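Local structure of ubiquitin-like-conjugating enzyme ATG10 (Saccharomyces cerevisiae, 4EBR) at residues Trp85-Ile90 / Pro94-Met99. The protein acts as an E2-like conjugating enzyme that joins ATG12 to ATG5, a step required for autophagy, nucleophagy and cytoplasm-to-vacuole transport. Numbering follows the deposited sequence.
Sequences WEEKSI and PMTKLM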
ATOM      1  N   TRP A  85      -9.660  13.661  12.624  1.00 47.03           N
ATOM      2  CA  TRP A  85      -9.410  14.475  13.819  1.00 48.00           C
ATOM      3  C   TRP A  85     -10.447  14.163  14.889  1.00 51.15           C
ATOM      4  O   TRP A  85     -11.642  14.339  14.670  1.00 52.55           O
ATOM      5  CB  TRP A  85      -9.490  15.959  13.476  1.00 49.14           C
ATOM      6  CG  TRP A  85      -8.506  16.404  12.431  1.00 55.50           C
ATOM      7  CD1 TRP A  85      -8.775  16.692  11.134  1.00 58.31           C
ATOM      8  CD2 TRP A  85      -7.102  16.618  12.600  1.00 60.01           C
ATOM      9  NE1 TRP A  85      -7.627  17.071  10.479  1.00 57.74           N
ATOM     10  CE2 TRP A  85      -6.587  17.035  11.361  1.00 59.14           C
ATOM     11  CE3 TRP A  85      -6.230  16.496  13.680  1.00 65.72           C
ATOM     12  CZ2 TRP A  85      -5.248  17.327  11.170  1.00 63.98           C
ATOM     13  CZ3 TRP A  85      -4.907  16.795  13.492  1.00 67.50           C
ATOM     14  CH2 TRP A  85      -4.422  17.199  12.246  1.00 67.39           C
ATOM     15  N   GLU A  86     -10.010  13.673  16.038  1.00 52.00           N
ATOM     16  CA  GLU A  86     -10.966  13.443  17.104  1.00 57.41           C
ATOM     17  C   GLU A  86     -10.708  14.373  18.256  1.00 60.39           C
ATOM     18  O   GLU A  86      -9.566  14.644  18.599  1.00 62.61           O
ATOM     19  CB  GLU A  86     -10.959  11.992  17.584  1.00 61.21           C
ATOM     20  CG  GLU A  86      -9.718  11.525  18.309  1.00 61.95           C
ATOM     21  CD  GLU A  86      -9.881  10.094  18.824  1.00 65.75           C
ATOM     22  OE1 GLU A  86     -10.515   9.900  19.898  1.00 67.34           O
ATOM     23  OE2 GLU A  86      -9.385   9.159  18.149  1.00 63.70           O
ATOM     24  N   GLU A  87     -11.771  14.897  18.844  1.00 63.64           N
ATOM     25  CA  GLU A  87     -11.596  15.709  20.029  1.00 67.60           C
ATOM     26  C   GLU A  87     -11.725  14.788  21.215  1.00 64.67           C
ATOM     27  O   GLU A  87     -12.652  14.007  21.296  1.00 65.39           O
ATOM     28  CB  GLU A  87     -12.621  16.839  20.067  1.00 76.77           C
ATOM     29  CG  GLU A  87     -12.487  17.781  18.871  1.00 83.27           C
ATOM     30  CD  GLU A  87     -13.801  18.448  18.472  1.00 90.94           C
ATOM     31  OE1 GLU A  87     -13.762  19.319  17.572  1.00 92.42           O
ATOM     32  OE2 GLU A  87     -14.866  18.101  19.046  1.00 93.83           O
ATOM     33  N   LYS A  88     -10.757  14.833  22.112  1.00 64.02           N
ATOM     34  CA  LYS A  88     -10.813  13.984  23.283  1.00 67.93           C
ATOM     35  C   LYS A  88     -10.865  14.918  24.483  1.00 70.90           C
ATOM     36  O   LYS A  88     -10.521  16.091  24.373  1.00 72.48           O
ATOM     37  CB  LYS A  88      -9.599  13.050  23.312  1.00 68.78           C
ATOM     38  CG  LYS A  88      -9.804  11.760  24.099  1.00 74.88           C
ATOM     39  CD  LYS A  88      -8.737  10.702  23.755  1.00 77.07           C
ATOM     40  CE  LYS A  88      -8.978   9.365  24.483  1.00 81.01           C
ATOM     41  NZ  LYS A  88      -9.076   9.475  25.974  1.00 83.84           N
ATOM     42  N   SER A  89     -11.346  14.446  25.619  1.00 72.93           N
ATOM     43  CA  SER A  89     -11.316  15.300  26.798  1.00 72.72           C
ATOM     44  C   SER A  89     -10.268  14.782  27.727  1.00 72.14           C
ATOM     45  O   SER A  89     -10.399  13.690  28.278  1.00 76.70           O
ATOM     46  CB  SER A  89     -12.648  15.329  27.532  1.00 76.56           C
ATOM     47  OG  SER A  89     -12.492  16.055  28.750  1.00 80.09           O
ATOM     48  N   ILE A  90      -9.230  15.583  27.902  1.00 69.46           N
ATOM     49  CA  ILE A  90      -8.061  15.186  28.665  1.00 68.38           C
ATOM     50  C   ILE A  90      -7.984  15.986  29.964  1.00 69.51           C
ATOM     51  O   ILE A  90      -7.820  17.207  29.960  1.00 67.09           O
ATOM     52  CB  ILE A  90      -6.794  15.365  27.823  1.00 66.21           C
ATOM     53  CG1 ILE A  90      -6.838  14.414  26.619  1.00 67.81           C
ATOM     54  CG2 ILE A  90      -5.570  15.110  28.663  1.00 68.44           C
ATOM     55  CD1 ILE A  90      -5.914  14.790  25.469  1.00 66.02           C
ATOM     56  N   PRO A  94     -10.953  19.977  26.638  1.00 70.69           N
ATOM     57  CA  PRO A  94     -11.102  19.499  25.254  1.00 66.60           C
ATOM     58  C   PRO A  94      -9.827  19.728  24.447  1.00 62.32           C
ATOM     59  O   PRO A  94      -9.267  20.820  24.524  1.00 61.71           O
ATOM     60  CB  PRO A  94     -12.243  20.369  24.713  1.00 65.64           C
ATOM     61  CG  PRO A  94     -13.033  20.733  25.932  1.00 68.39           C
ATOM     62  CD  PRO A  94     -11.984  20.967  26.992  1.00 70.17           C
HETATM   63  N   MSE A  95      -9.375  18.704  23.718  1.00 59.02           N
HETATM   64  CA  MSE A  95      -8.159  18.760  22.906  1.00 55.05           C
HETATM   65  C   MSE A  95      -8.355  17.943  21.652  1.00 54.84           C
HETATM   66  O   MSE A  95      -9.185  17.041  21.630  1.00 59.40           O
HETATM   67  CB  MSE A  95      -6.979  18.161  23.656  1.00 55.17           C
HETATM   68  CG  MSE A  95      -6.743  18.741  25.034  1.00 57.90           C
HETATM   69 SE   MSE A  95      -4.951  18.352  25.739  1.00 86.95          SE
HETATM   70  CE  MSE A  95      -5.201  18.986  27.598  1.00 62.07           C
ATOM     71  N   THR A  96      -7.569  18.216  20.616  1.00 51.54           N
ATOM     72  CA  THR A  96      -7.697  17.467  19.378  1.00 50.50           C
ATOM     73  C   THR A  96      -6.492  16.588  19.130  1.00 48.46           C
ATOM     74  O   THR A  96      -5.378  16.941  19.493  1.00 46.90           O
ATOM     75  CB  THR A  96      -7.885  18.386  18.156  1.00 55.52           C
ATOM     76  OG1 THR A  96      -8.918  19.335  18.429  1.00 60.80           O
ATOM     77  CG2 THR A  96      -8.285  17.562  16.914  1.00 54.66           C
ATOM     78  N   LYS A  97      -6.714  15.437  18.494  1.00 47.90           N
ATOM     79  CA  LYS A  97      -5.610  14.592  18.065  1.00 45.68           C
ATOM     80  C   LYS A  97      -5.952  13.878  16.772  1.00 43.71           C
ATOM     81  O   LYS A  97      -7.131  13.729  16.441  1.00 44.07           O
ATOM     82  CB  LYS A  97      -5.242  13.596  19.168  1.00 46.00           C
ATOM     83  CG  LYS A  97      -6.230  12.486  19.388  1.00 51.56           C
ATOM     84  CD  LYS A  97      -5.941  11.765  20.691  1.00 60.37           C
ATOM     85  CE  LYS A  97      -6.300  10.297  20.602  1.00 66.09           C
ATOM     86  NZ  LYS A  97      -5.399   9.608  19.623  1.00 68.26           N
ATOM     87  N   LEU A  98      -4.932  13.452  16.029  1.00 44.45           N
ATOM     88  CA  LEU A  98      -5.170  12.530  14.914  1.00 48.21           C
ATOM     89  C   LEU A  98      -5.520  11.167  15.468  1.00 48.29           C
ATOM     90  O   LEU A  98      -4.887  10.706  16.420  1.00 50.78           O
ATOM     91  CB  LEU A  98      -3.962  12.438  13.991  1.00 55.71           C
ATOM     92  CG  LEU A  98      -3.879  13.745  13.200  1.00 64.28           C
ATOM     93  CD1 LEU A  98      -2.427  14.221  12.960  1.00 69.07           C
ATOM     94  CD2 LEU A  98      -4.685  13.649  11.895  1.00 63.60           C
HETATM   95  N   MSE A  99      -6.543  10.541  14.881  1.00 48.01           N
HETATM   96  CA  MSE A  99      -7.091   9.294  15.387  1.00 50.24           C
HETATM   97  C   MSE A  99      -6.187   8.149  15.007  1.00 62.05           C
HETATM   98  O   MSE A  99      -5.608   8.140  13.918  1.00 63.21           O
HETATM   99  CB  MSE A  99      -8.502   9.066  14.843  1.00 46.14           C
HETATM  100  CG  MSE A  99      -9.218   7.818  15.414  1.00 47.03           C
HETATM  101 SE   MSE A  99     -11.091   7.577  14.788  1.00 78.96          SE
HETATM  102  CE  MSE A  99     -12.054   8.949  15.788  1.00 68.96           C
TER
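W85 lays the six-membered part of its indole against L98, its non-hydrogen-bonded partner in the antiparallel β-hairpin of strands 77-90 and 93-98. From CB outward, the side chain first meets T96: W85 CB lies 4.0 Å from T96 CG2. With CG anti to the carbonyl carbon (chi1 -59°), the ring is carried across to the neighbouring strand, where CE3 still borders T96 CG2 but also reaches L98. CZ3 and CH2 then meet L98 CG and both its methyls, and CZ2 meets CD2. L98 CD2 sits 3.5 Å from the centroid of the W85 six-membered ring, only 9° off its normal, a CH-π contact over the face. The polar corner of the indole turns to another strand: NE1 donates to E66 OE1. Without the indole, as with an alanine here, L98 would probably lose its aromatic cover and E66 OE1 this donor.

Between the two faces of side chains, two pairs of backbone bonds form the ladder. E86 N to K97 O (2.9 Å) is returned by K97 N to E86 O; K88 and M95 repeat the pattern. The N-to-C directions of the two short segments differ by 139°, a marked twist.

E86 and K97, on the face that also carries K88 and M95, run side by side, their CG atoms 3.8 Å apart. E86 OE2 and K97 NZ remain 4.3 Å apart, beyond a salt bridge; NZ bonds weakly to L98 O of its own strand, and OE2 lies beside the aliphatic part of selenomethionine M99. On the W85 face, E87 instead spends OE2 on L62 N. Toward the turn, I90 CD1 packs 3.7 Å from SE of selenomethionine M95.

Main-chain bonds and apolar packing thus join this surface hairpin, while the E86-K97 charges probably add only a modest, longer-range attraction.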